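Local coordinates for occlusion-derived virus envelope protein E66 (Autographa californica nucleopolyhedrovirus, PDB 3VSN), which cleaves non-sulfated chondroitin as a lyase of the viral envelope and is essential for oral infectivity, perhaps by digesting the chondroitin sulfate barrier of the host midgut, at residues A[463-468]-A[544-549]; A[340-345]-A[430-435]; A[388-393]-A[472-477]. One frame throughout, in Å; residues are numbered along the deposited sequence.

Contact 1 of 3, residues A[463-468]-A[544-549]; sequences EPNSLN and TMYTAT
Leu467 and Met545 meet at the apolar centre, the side chains crossing at about a right angle with Leu467 CD1 3.7 Å from Met545 SD and 3.8 Å from Met545 CE. A bend at chi3 (82°) brings the Met545 methyl round to the same leucine branch as its sulfur. Next to this pair the Leu467 and Tyr546 side chains pass each other running in opposite directions, and Leu467 CG lies 3.9 Å from Tyr546 CE1. The Tyr546 ring also lies against the type II beta turn Glu463 to Ser466. The backbone N of Asn465 sits 3.1 Å above the ring plane, over its centre, and the Pro464 carbonyl carbon covers the rim of the same face. The Asn465 amide stands steeply to the ring, planes 67° apart. At the polar edge Leu467 N, near the ring plane, donates to Tyr546 OH at 2.8 Å (N-H...O 153°), which fixes the far end of the ring just beyond the turn. Ser466 OG bonds to Glu463 O at 2.6 Å across the turn and is hydrogen-bonded to Asn438 ND2. Met545 lies on the short helix 542-546, which a Schellman motif with Ala548 as C-prime residue terminates. The contact thus joins the loop between strands 452-461 and 472-480 to this helix, while Met545 also packs on Ala550 of strand 550-558.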
ATOM      1  N   GLU A 463      13.773  18.036  20.571  1.00 15.27           N
ATOM      2  CA  GLU A 463      13.858  19.320  21.270  1.00 16.44           C
ATOM      3  C   GLU A 463      14.652  19.140  22.570  1.00 16.05           C
ATOM      4  O   GLU A 463      14.347  18.243  23.353  1.00 15.87           O
ATOM      5  CB  GLU A 463      12.452  19.860  21.567  1.00 17.63           C
ATOM      6  CG  GLU A 463      12.406  21.258  22.176  1.00 19.26           C
ATOM      7  CD  GLU A 463      12.833  22.348  21.205  1.00 20.61           C
ATOM      8  OE1 GLU A 463      12.600  22.208  19.984  1.00 21.80           O
ATOM      9  OE2 GLU A 463      13.403  23.354  21.664  1.00 21.66           O
ATOM     10  N   PRO A 464      15.692  19.968  22.790  1.00 16.19           N
ATOM     11  CA  PRO A 464      16.441  19.854  24.044  1.00 16.34           C
ATOM     12  C   PRO A 464      15.542  19.980  25.276  1.00 16.69           C
ATOM     13  O   PRO A 464      14.585  20.758  25.263  1.00 16.61           O
ATOM     14  CB  PRO A 464      17.417  21.032  23.970  1.00 16.30           C
ATOM     15  CG  PRO A 464      17.644  21.220  22.505  1.00 16.25           C
ATOM     16  CD  PRO A 464      16.313  20.938  21.865  1.00 16.13           C
ATOM     17  N   ASN A 465      15.844  19.188  26.307  1.00 17.11           N
ATOM     18  CA  ASN A 465      15.180  19.266  27.623  1.00 17.89           C
ATOM     19  C   ASN A 465      13.694  18.906  27.636  1.00 17.76           C
ATOM     20  O   ASN A 465      12.953  19.334  28.526  1.00 18.17           O
ATOM     21  CB  ASN A 465      15.419  20.641  28.268  1.00 18.90           C
ATOM     22  CG  ASN A 465      16.891  20.975  28.377  1.00 19.97           C
ATOM     23  OD1 ASN A 465      17.689  20.157  28.842  1.00 20.73           O
ATOM     24  ND2 ASN A 465      17.265  22.168  27.926  1.00 20.39           N
ATOM     25  N   SER A 466      13.277  18.084  26.675  1.00 17.36           N
ATOM     26  CA  SER A 466      11.861  17.807  26.436  1.00 17.11           C
ATOM     27  C   SER A 466      11.387  16.425  26.894  1.00 17.12           C
ATOM     28  O   SER A 466      10.186  16.144  26.865  1.00 16.99           O
ATOM     29  CB  SER A 466      11.560  17.953  24.945  1.00 16.88           C
ATOM     30  OG  SER A 466      12.288  16.987  24.202  1.00 16.57           O
ATOM     31  N   LEU A 467      12.314  15.564  27.303  1.00 17.06           N
ATOM     32  CA  LEU A 467      11.962  14.163  27.562  1.00 17.50           C
ATOM     33  C   LEU A 467      11.741  13.792  29.031  1.00 18.17           C
ATOM     34  O   LEU A 467      11.521  12.620  29.339  1.00 18.21           O
ATOM     35  CB  LEU A 467      12.985  13.214  26.920  1.00 17.05           C
ATOM     36  CG  LEU A 467      13.103  13.269  25.394  1.00 16.93           C
ATOM     37  CD1 LEU A 467      14.201  12.330  24.921  1.00 16.68           C
ATOM     38  CD2 LEU A 467      11.777  12.949  24.716  1.00 16.93           C
ATOM     39  N   ASN A 468      11.785  14.780  29.929  1.00 18.98           N
ATOM     40  CA  ASN A 468      11.569  14.530  31.360  1.00 19.88           C
ATOM     41  C   ASN A 468      12.468  13.391  31.873  1.00 20.05           C
ATOM     42  O   ASN A 468      11.998  12.438  32.503  1.00 20.19           O
ATOM     43  CB  ASN A 468      10.081  14.240  31.635  1.00 20.45           C
ATOM     44  CG  ASN A 468       9.744  14.210  33.118  1.00 21.28           C
ATOM     45  OD1 ASN A 468      10.388  14.871  33.930  1.00 22.22           O
ATOM     46  ND2 ASN A 468       8.729  13.434  33.474  1.00 21.79           N
ATOM     47  N   THR A 544      22.118  12.477  24.561  1.00 14.31           N
ATOM     48  CA  THR A 544      22.576  12.456  23.162  1.00 13.89           C
ATOM     49  C   THR A 544      21.455  12.846  22.198  1.00 13.61           C
ATOM     50  O   THR A 544      21.715  13.426  21.144  1.00 13.28           O
ATOM     51  CB  THR A 544      23.196  11.100  22.743  1.00 14.00           C
ATOM     52  OG1 THR A 544      22.254  10.044  22.966  1.00 13.91           O
ATOM     53  CG2 THR A 544      24.489  10.823  23.526  1.00 14.07           C
ATOM     54  N   MET A 545      20.214  12.529  22.558  1.00 13.33           N
ATOM     55  CA  MET A 545      19.061  12.982  21.782  1.00 13.48           C
ATOM     56  C   MET A 545      18.945  14.505  21.817  1.00 13.48           C
ATOM     57  O   MET A 545      18.601  15.126  20.813  1.00 13.23           O
ATOM     58  CB  MET A 545      17.766  12.332  22.273  1.00 13.52           C
ATOM     59  CG  MET A 545      17.714  10.829  22.030  1.00 13.87           C
ATOM     60  SD  MET A 545      16.322  10.062  22.870  1.00 14.54           S
ATOM     61  CE  MET A 545      15.000  10.390  21.709  1.00 14.15           C
ATOM     62  N   TYR A 546      19.258  15.107  22.962  1.00 13.68           N
ATOM     63  CA  TYR A 546      19.207  16.570  23.071  1.00 14.16           C
ATOM     64  C   TYR A 546      20.242  17.260  22.189  1.00 14.20           C
ATOM     65  O   TYR A 546      20.011  18.370  21.717  1.00 14.76           O
ATOM     66  CB  TYR A 546      19.350  17.040  24.524  1.00 14.22           C
ATOM     67  CG  TYR A 546      18.203  16.652  25.427  1.00 14.32           C
ATOM     68  CD1 TYR A 546      16.976  16.227  24.904  1.00 14.27           C
ATOM     69  CD2 TYR A 546      18.334  16.735  26.812  1.00 14.40           C
ATOM     70  CE1 TYR A 546      15.927  15.871  25.736  1.00 14.48           C
ATOM     71  CE2 TYR A 546      17.289  16.385  27.649  1.00 14.59           C
ATOM     72  CZ  TYR A 546      16.092  15.955  27.109  1.00 14.58           C
ATOM     73  OH  TYR A 546      15.058  15.611  27.945  1.00 14.96           O
ATOM     74  N   THR A 547      21.369  16.594  21.961  1.00 14.44           N
ATOM     75  CA  THR A 547      22.435  17.139  21.111  1.00 14.45           C
ATOM     76  C   THR A 547      22.352  16.645  19.656  1.00 14.19           C
ATOM     77  O   THR A 547      23.237  16.927  18.839  1.00 13.89           O
ATOM     78  CB  THR A 547      23.826  16.833  21.700  1.00 14.70           C
ATOM     79  OG1 THR A 547      23.968  15.418  21.877  1.00 15.23           O
ATOM     80  CG2 THR A 547      23.996  17.529  23.051  1.00 14.96           C
ATOM     81  N   ALA A 548      21.272  15.928  19.341  1.00 13.87           N
ATOM     82  CA  ALA A 548      21.063  15.319  18.023  1.00 13.73           C
ATOM     83  C   ALA A 548      22.268  14.486  17.583  1.00 13.67           C
ATOM     84  O   ALA A 548      22.753  14.616  16.458  1.00 13.40           O
ATOM     85  CB  ALA A 548      20.693  16.374  16.973  1.00 13.76           C
ATOM     86  N   THR A 549      22.752  13.644  18.498  1.00 13.70           N
ATOM     87  CA  THR A 549      23.902  12.781  18.231  1.00 14.02           C
ATOM     88  C   THR A 549      23.644  11.310  18.563  1.00 13.56           C
ATOM     89  O   THR A 549      24.562  10.497  18.496  1.00 13.69           O
ATOM     90  CB  THR A 549      25.172  13.242  18.991  1.00 14.62           C
ATOM     91  OG1 THR A 549      24.892  13.332  20.396  1.00 15.18           O
ATOM     92  CG2 THR A 549      25.678  14.592  18.473  1.00 14.98           C
TER

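Contact 2 of 3, residues A[340-345]-A[430-435]; sequences VGVTNR and VYAKFA
Val342 projects its two methyl groups onto a row formed by Val430, Ala432 and Phe434 of strand 426-434. CG2 does most of the touching: it lies 3.7 Å from Val430 CG1 and 3.8 Å from Ala432 CB. The Val342 and Val430 side chains cross at about a right angle. Phe434 approaches Val342 from the opposite direction and presents its ring edge: Val342 CG2 lies near the ring plane, 4.0 Å from Phe434 CZ. With CG turned anti to the carbonyl carbon (chi1 -46°), the Phe434 ring reaches back along its strand toward Val342; Tyr348 meets the same ring edge-to-face. Strand 426-434 lies in the seven-stranded antiparallel sheet of the beta-sandwich part of the lyase, between strands 414-421 and 440-449. The buried apolar contact joins this sheet to the loop after strand 335-340, a strand that belongs to a separate four-stranded antiparallel sheet. At the start of the loop Gly341 CA fits against the other branch of Val430, 4.0 Å from CG2. Further along, Thr343 OG1 accepts from Arg345 N at 3.2 Å in an ST turn, and the Arg345 guanidinium extends to a salt bridge with Glu608.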
ATOM      1  N   VAL A 340       8.983   3.941   3.424  1.00 11.98           N
ATOM      2  CA  VAL A 340       8.474   5.233   2.966  1.00 12.15           C
ATOM      3  C   VAL A 340       9.431   6.312   3.465  1.00 12.28           C
ATOM      4  O   VAL A 340       9.645   6.455   4.672  1.00 12.55           O
ATOM      5  CB  VAL A 340       7.034   5.502   3.461  1.00 12.29           C
ATOM      6  CG1 VAL A 340       6.583   6.913   3.097  1.00 12.05           C
ATOM      7  CG2 VAL A 340       6.071   4.464   2.890  1.00 12.24           C
ATOM      8  N   GLY A 341      10.021   7.048   2.525  1.00 12.38           N
ATOM      9  CA  GLY A 341      10.943   8.128   2.843  1.00 12.45           C
ATOM     10  C   GLY A 341      10.197   9.401   3.192  1.00 12.54           C
ATOM     11  O   GLY A 341       8.990   9.378   3.461  1.00 12.69           O
ATOM     12  N   VAL A 342      10.919  10.515   3.196  1.00 12.60           N
ATOM     13  CA  VAL A 342      10.357  11.797   3.596  1.00 12.88           C
ATOM     14  C   VAL A 342      10.791  12.868   2.596  1.00 13.05           C
ATOM     15  O   VAL A 342      11.975  12.977   2.263  1.00 13.02           O
ATOM     16  CB  VAL A 342      10.804  12.181   5.035  1.00 12.88           C
ATOM     17  CG1 VAL A 342      10.078  13.424   5.528  1.00 12.90           C
ATOM     18  CG2 VAL A 342      10.564  11.036   6.013  1.00 12.75           C
ATOM     19  N   THR A 343       9.825  13.631   2.094  1.00 13.36           N
ATOM     20  CA  THR A 343      10.115  14.819   1.290  1.00 13.72           C
ATOM     21  C   THR A 343       9.251  15.971   1.793  1.00 14.03           C
ATOM     22  O   THR A 343       8.101  15.765   2.180  1.00 13.85           O
ATOM     23  CB  THR A 343       9.890  14.595  -0.232  1.00 13.69           C
ATOM     24  OG1 THR A 343      10.011  15.845  -0.929  1.00 13.56           O
ATOM     25  CG2 THR A 343       8.504  13.994  -0.519  1.00 13.54           C
ATOM     26  N   ASN A 344       9.809  17.180   1.797  1.00 14.77           N
ATOM     27  CA  ASN A 344       9.038  18.378   2.145  1.00 15.49           C
ATOM     28  C   ASN A 344       7.825  18.614   1.228  1.00 15.47           C
ATOM     29  O   ASN A 344       6.915  19.365   1.583  1.00 15.53           O
ATOM     30  CB  ASN A 344       9.942  19.614   2.151  1.00 16.70           C
ATOM     31  CG  ASN A 344      10.717  19.772   0.857  1.00 17.40           C
ATOM     32  OD1 ASN A 344      11.906  19.460   0.794  1.00 18.96           O
ATOM     33  ND2 ASN A 344      10.045  20.235  -0.187  1.00 17.87           N
ATOM     34  N   ARG A 345       7.817  17.968   0.062  1.00 15.28           N
ATOM     35  CA  ARG A 345       6.704  18.070  -0.897  1.00 15.27           C
ATOM     36  C   ARG A 345       5.441  17.293  -0.503  1.00 14.89           C
ATOM     37  O   ARG A 345       4.353  17.581  -1.008  1.00 15.12           O
ATOM     38  CB  ARG A 345       7.145  17.596  -2.282  1.00 15.55           C
ATOM     39  CG  ARG A 345       8.093  18.532  -3.014  1.00 16.01           C
ATOM     40  CD  ARG A 345       8.285  18.069  -4.453  1.00 16.23           C
ATOM     41  NE  ARG A 345       8.809  16.706  -4.513  1.00 16.35           N
ATOM     42  CZ  ARG A 345      10.101  16.398  -4.536  1.00 16.58           C
ATOM     43  NH1 ARG A 345      11.022  17.356  -4.516  1.00 16.71           N
ATOM     44  NH2 ARG A 345      10.475  15.127  -4.582  1.00 16.61           N
ATOM     45  N   VAL A 430      17.502   8.859   4.357  1.00 10.70           N
ATOM     46  CA  VAL A 430      16.483   9.830   4.741  1.00 10.88           C
ATOM     47  C   VAL A 430      17.038  10.813   5.767  1.00 11.21           C
ATOM     48  O   VAL A 430      17.653  10.409   6.754  1.00 11.20           O
ATOM     49  CB  VAL A 430      15.234   9.141   5.346  1.00 10.82           C
ATOM     50  CG1 VAL A 430      14.189  10.175   5.759  1.00 10.70           C
ATOM     51  CG2 VAL A 430      14.635   8.133   4.371  1.00 10.57           C
ATOM     52  N   TYR A 431      16.818  12.098   5.511  1.00 11.35           N
ATOM     53  CA  TYR A 431      17.059  13.153   6.488  1.00 11.62           C
ATOM     54  C   TYR A 431      15.707  13.789   6.729  1.00 11.74           C
ATOM     55  O   TYR A 431      15.090  14.326   5.804  1.00 11.78           O
ATOM     56  CB  TYR A 431      18.054  14.176   5.929  1.00 11.80           C
ATOM     57  CG  TYR A 431      18.380  15.373   6.820  1.00 12.08           C
ATOM     58  CD1 TYR A 431      18.269  15.308   8.216  1.00 12.15           C
ATOM     59  CD2 TYR A 431      18.850  16.561   6.254  1.00 12.11           C
ATOM     60  CE1 TYR A 431      18.586  16.405   9.013  1.00 12.28           C
ATOM     61  CE2 TYR A 431      19.173  17.657   7.040  1.00 12.38           C
ATOM     62  CZ  TYR A 431      19.041  17.575   8.414  1.00 12.45           C
ATOM     63  OH  TYR A 431      19.365  18.671   9.183  1.00 12.80           O
ATOM     64  N   ALA A 432      15.236  13.702   7.967  1.00 11.90           N
ATOM     65  CA  ALA A 432      13.897  14.163   8.303  1.00 12.12           C
ATOM     66  C   ALA A 432      13.863  14.893   9.638  1.00 12.27           C
ATOM     67  O   ALA A 432      14.664  14.609  10.534  1.00 11.91           O
ATOM     68  CB  ALA A 432      12.929  12.993   8.310  1.00 12.21           C
ATOM     69  N   LYS A 433      12.945  15.849   9.744  1.00 12.59           N
ATOM     70  CA  LYS A 433      12.638  16.504  11.010  1.00 13.15           C
ATOM     71  C   LYS A 433      11.134  16.761  11.078  1.00 13.32           C
ATOM     72  O   LYS A 433      10.534  17.252  10.117  1.00 13.24           O
ATOM     73  CB  LYS A 433      13.435  17.803  11.181  1.00 13.37           C
ATOM     74  CG  LYS A 433      13.292  18.439  12.559  1.00 13.91           C
ATOM     75  CD  LYS A 433      14.152  19.685  12.704  1.00 14.50           C
ATOM     76  CE  LYS A 433      14.131  20.209  14.134  1.00 14.82           C
ATOM     77  NZ  LYS A 433      14.988  21.422  14.278  1.00 15.56           N
ATOM     78  N   PHE A 434      10.538  16.414  12.216  1.00 13.52           N
ATOM     79  CA  PHE A 434       9.092  16.473  12.390  1.00 13.81           C
ATOM     80  C   PHE A 434       8.724  17.361  13.580  1.00 14.10           C
ATOM     81  O   PHE A 434       8.886  16.956  14.737  1.00 14.07           O
ATOM     82  CB  PHE A 434       8.522  15.064  12.601  1.00 13.82           C
ATOM     83  CG  PHE A 434       9.051  14.029  11.635  1.00 13.86           C
ATOM     84  CD1 PHE A 434       8.465  13.860  10.385  1.00 13.73           C
ATOM     85  CD2 PHE A 434      10.116  13.200  11.990  1.00 13.79           C
ATOM     86  CE1 PHE A 434       8.934  12.895   9.502  1.00 13.71           C
ATOM     87  CE2 PHE A 434      10.591  12.236  11.112  1.00 13.75           C
ATOM     88  CZ  PHE A 434       9.997  12.082   9.867  1.00 13.60           C
ATOM     89  N   ALA A 435       8.231  18.565  13.290  1.00 14.44           N
ATOM     90  CA  ALA A 435       7.839  19.524  14.329  1.00 14.86           C
ATOM     91  C   ALA A 435       6.818  18.944  15.314  1.00 15.32           C
ATOM     92  O   ALA A 435       6.932  19.153  16.522  1.00 15.39           O
ATOM     93  CB  ALA A 435       7.309  20.812  13.707  1.00 14.77           C
TER

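Contact 3 of 3, residues A[388-393]-A[472-477]; sequences GIILQS and GRVIVL
Leu391 and Arg473 form a hydrogen-bonded pair of an antiparallel ladder in which the short strand 390-391 makes the edge of a four-stranded sheet, next to strand 472-480. Leu391 CB lies 3.7 Å from Arg473 CG, where the arginine chain starts its bend. From CB the leucine continues with CG anti to the carbonyl carbon (chi1 -59°), and CG settles 3.8 Å from Ile475 CD1. Of the two methyls, CD1 touches both Ile475 CD1 and Arg473 CG, whereas CD2 reaches Ile475 CD1 alone; Leu535 of strand 533-540 packs against both Leu391 and Ile475. The arginine tip leaves this apolar patch: NE forms a salt bridge with Glu537 and NH1 donates to Asn471 O. Ile390 and Val474, the adjoining non-hydrogen-bonded pair, lie side by side and point the same way, onto the other face of the sheet, where Tyr457 and Ile460 of strand 452-461 cover both. Backbone bonding carries on past the strand to Gly388, whose backbone angles (phi 101°) leave no room for a CB beside the preceding carbonyl O, and whose N bonds to Ile475 O at 2.8 Å. Ile475 N in turn donates to Ile389 O at 2.9 Å. Arg473 N donates to Leu391 O at 3.1 Å, while Arg473 O accepts from Leu391 N at 2.7 Å and, in a CA-H...O contact, from Ile390 CA at 3.3 Å.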
ATOM      1  N   GLY A 388      12.253  -0.391  13.749  1.00 11.08           N
ATOM      2  CA  GLY A 388      12.635   0.908  13.202  1.00 10.81           C
ATOM      3  C   GLY A 388      12.066   2.116  13.929  1.00 10.59           C
ATOM      4  O   GLY A 388      12.620   3.203  13.831  1.00 10.29           O
ATOM      5  N   ILE A 389      10.953   1.942  14.641  1.00 10.52           N
ATOM      6  CA  ILE A 389      10.311   3.068  15.337  1.00 10.74           C
ATOM      7  C   ILE A 389      11.162   3.575  16.509  1.00 10.97           C
ATOM      8  O   ILE A 389      11.633   2.791  17.339  1.00 10.83           O
ATOM      9  CB  ILE A 389       8.863   2.738  15.793  1.00 10.80           C
ATOM     10  CG1 ILE A 389       7.958   2.518  14.565  1.00 10.78           C
ATOM     11  CG2 ILE A 389       8.307   3.850  16.683  1.00 10.67           C
ATOM     12  CD1 ILE A 389       6.494   2.248  14.874  1.00 11.08           C
ATOM     13  N   ILE A 390      11.383   4.886  16.543  1.00 11.40           N
ATOM     14  CA  ILE A 390      12.078   5.525  17.656  1.00 11.81           C
ATOM     15  C   ILE A 390      11.020   5.986  18.659  1.00 12.25           C
ATOM     16  O   ILE A 390      10.126   6.766  18.312  1.00 12.18           O
ATOM     17  CB  ILE A 390      12.941   6.728  17.206  1.00 11.81           C
ATOM     18  CG1 ILE A 390      13.972   6.302  16.146  1.00 11.76           C
ATOM     19  CG2 ILE A 390      13.651   7.359  18.405  1.00 11.76           C
ATOM     20  CD1 ILE A 390      14.640   7.458  15.430  1.00 11.66           C
ATOM     21  N   LEU A 391      11.120   5.485  19.888  1.00 12.89           N
ATOM     22  CA  LEU A 391      10.178   5.823  20.958  1.00 13.65           C
ATOM     23  C   LEU A 391      10.751   6.910  21.853  1.00 14.43           C
ATOM     24  O   LEU A 391      11.943   6.892  22.173  1.00 14.27           O
ATOM     25  CB  LEU A 391       9.846   4.594  21.807  1.00 13.62           C
ATOM     26  CG  LEU A 391       9.226   3.365  21.133  1.00 13.41           C
ATOM     27  CD1 LEU A 391       9.029   2.264  22.159  1.00 13.50           C
ATOM     28  CD2 LEU A 391       7.910   3.709  20.447  1.00 13.37           C
ATOM     29  N   GLN A 392       9.892   7.840  22.264  1.00 15.16           N
ATOM     30  CA  GLN A 392      10.308   8.981  23.081  1.00 16.06           C
ATOM     31  C   GLN A 392       9.802   8.867  24.515  1.00 16.96           C
ATOM     32  O   GLN A 392      10.130   9.693  25.367  1.00 17.32           O
ATOM     33  CB  GLN A 392       9.827  10.293  22.458  1.00 16.14           C
ATOM     34  CG  GLN A 392      10.480  10.633  21.129  1.00 16.06           C
ATOM     35  CD  GLN A 392      10.064  11.999  20.613  1.00 16.27           C
ATOM     36  OE1 GLN A 392      10.092  12.989  21.349  1.00 16.44           O
ATOM     37  NE2 GLN A 392       9.686  12.060  19.342  1.00 15.90           N
ATOM     38  N   SER A 393       9.004   7.838  24.770  1.00 17.75           N
ATOM     39  CA  SER A 393       8.501   7.538  26.109  1.00 18.53           C
ATOM     40  C   SER A 393       8.436   6.020  26.288  1.00 18.90           C
ATOM     41  O   SER A 393       8.578   5.265  25.317  1.00 18.75           O
ATOM     42  CB  SER A 393       7.118   8.164  26.311  1.00 18.55           C
ATOM     43  OG  SER A 393       6.186   7.642  25.380  1.00 19.40           O
ATOM     44  N   GLY A 472      15.243   7.638  25.231  1.00 15.05           N
ATOM     45  CA  GLY A 472      14.545   7.142  24.049  1.00 14.88           C
ATOM     46  C   GLY A 472      14.970   5.714  23.759  1.00 14.86           C
ATOM     47  O   GLY A 472      15.824   5.155  24.454  1.00 14.56           O
ATOM     48  N   ARG A 473      14.374   5.113  22.736  1.00 14.83           N
ATOM     49  CA  ARG A 473      14.763   3.771  22.306  1.00 14.85           C
ATOM     50  C   ARG A 473      14.378   3.531  20.862  1.00 14.36           C
ATOM     51  O   ARG A 473      13.388   4.078  20.369  1.00 14.13           O
ATOM     52  CB  ARG A 473      14.142   2.684  23.189  1.00 15.81           C
ATOM     53  CG  ARG A 473      12.692   2.935  23.577  1.00 16.73           C
ATOM     54  CD  ARG A 473      12.609   3.481  24.990  1.00 17.52           C
ATOM     55  NE  ARG A 473      13.034   2.467  25.945  1.00 18.75           N
ATOM     56  CZ  ARG A 473      13.509   2.712  27.163  1.00 18.84           C
ATOM     57  NH1 ARG A 473      13.640   3.956  27.605  1.00 19.39           N
ATOM     58  NH2 ARG A 473      13.859   1.698  27.937  1.00 18.71           N
ATOM     59  N   VAL A 474      15.179   2.713  20.188  1.00 13.60           N
ATOM     60  CA  VAL A 474      14.904   2.338  18.814  1.00 12.89           C
ATOM     61  C   VAL A 474      14.480   0.880  18.828  1.00 12.58           C
ATOM     62  O   VAL A 474      15.216   0.015  19.314  1.00 12.26           O
ATOM     63  CB  VAL A 474      16.137   2.536  17.912  1.00 12.81           C
ATOM     64  CG1 VAL A 474      15.820   2.141  16.476  1.00 12.75           C
ATOM     65  CG2 VAL A 474      16.612   3.984  17.976  1.00 12.65           C
ATOM     66  N   ILE A 475      13.290   0.614  18.305  1.00 12.16           N
ATOM     67  CA  ILE A 475      12.757  -0.746  18.281  1.00 12.20           C
ATOM     68  C   ILE A 475      13.482  -1.566  17.217  1.00 12.14           C
ATOM     69  O   ILE A 475      13.570  -1.159  16.054  1.00 11.82           O
ATOM     70  CB  ILE A 475      11.231  -0.754  18.045  1.00 12.01           C
ATOM     71  CG1 ILE A 475      10.529   0.011  19.175  1.00 12.07           C
ATOM     72  CG2 ILE A 475      10.695  -2.181  17.937  1.00 12.09           C
ATOM     73  CD1 ILE A 475       9.039   0.196  18.976  1.00 11.98           C
ATOM     74  N   VAL A 476      14.011  -2.714  17.637  1.00 12.43           N
ATOM     75  CA  VAL A 476      14.669  -3.652  16.726  1.00 12.65           C
ATOM     76  C   VAL A 476      13.689  -4.758  16.306  1.00 13.07           C
ATOM     77  O   VAL A 476      13.583  -5.089  15.123  1.00 13.08           O
ATOM     78  CB  VAL A 476      15.952  -4.238  17.368  1.00 12.69           C
ATOM     79  CG1 VAL A 476      16.575  -5.309  16.482  1.00 12.63           C
ATOM     80  CG2 VAL A 476      16.961  -3.126  17.638  1.00 12.58           C
ATOM     81  N   LEU A 477      12.982  -5.325  17.282  1.00 13.57           N
ATOM     82  CA  LEU A 477      11.962  -6.345  17.039  1.00 14.23           C
ATOM     83  C   LEU A 477      10.786  -6.097  17.960  1.00 14.69           C
ATOM     84  O   LEU A 477      10.972  -5.717  19.119  1.00 14.61           O
ATOM     85  CB  LEU A 477      12.498  -7.756  17.310  1.00 14.55           C
ATOM     86  CG  LEU A 477      12.735  -8.799  16.203  1.00 14.96           C
ATOM     87  CD1 LEU A 477      12.739 -10.195  16.818  1.00 14.75           C
ATOM     88  CD2 LEU A 477      11.735  -8.733  15.054  1.00 15.06           C
TER

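Overall arrangement
All three contacts lie in the beta-rich C-terminal part, on the same side of the chain's centre and away from the catalytic residues. Contact 2 closes before contact 1 opens, whereas contact 3 alternates along the sequence with both, so loops and strands distant in sequence are interleaved. Contacts 1 and 3 have centres about 15 Å apart and touch: Met545 SD lies 3.6 Å from Gly472 N, and Leu467 also packs on Gln392. Contact 2 is about 19 Å from contact 1 and 18 Å from contact 3, between centres, touching neither. Its strand 426-434 shares the seven-stranded sheet with strand 452-461, whose Tyr457 and Ile460 pack on one face of contact 3 and which leads into contact 1.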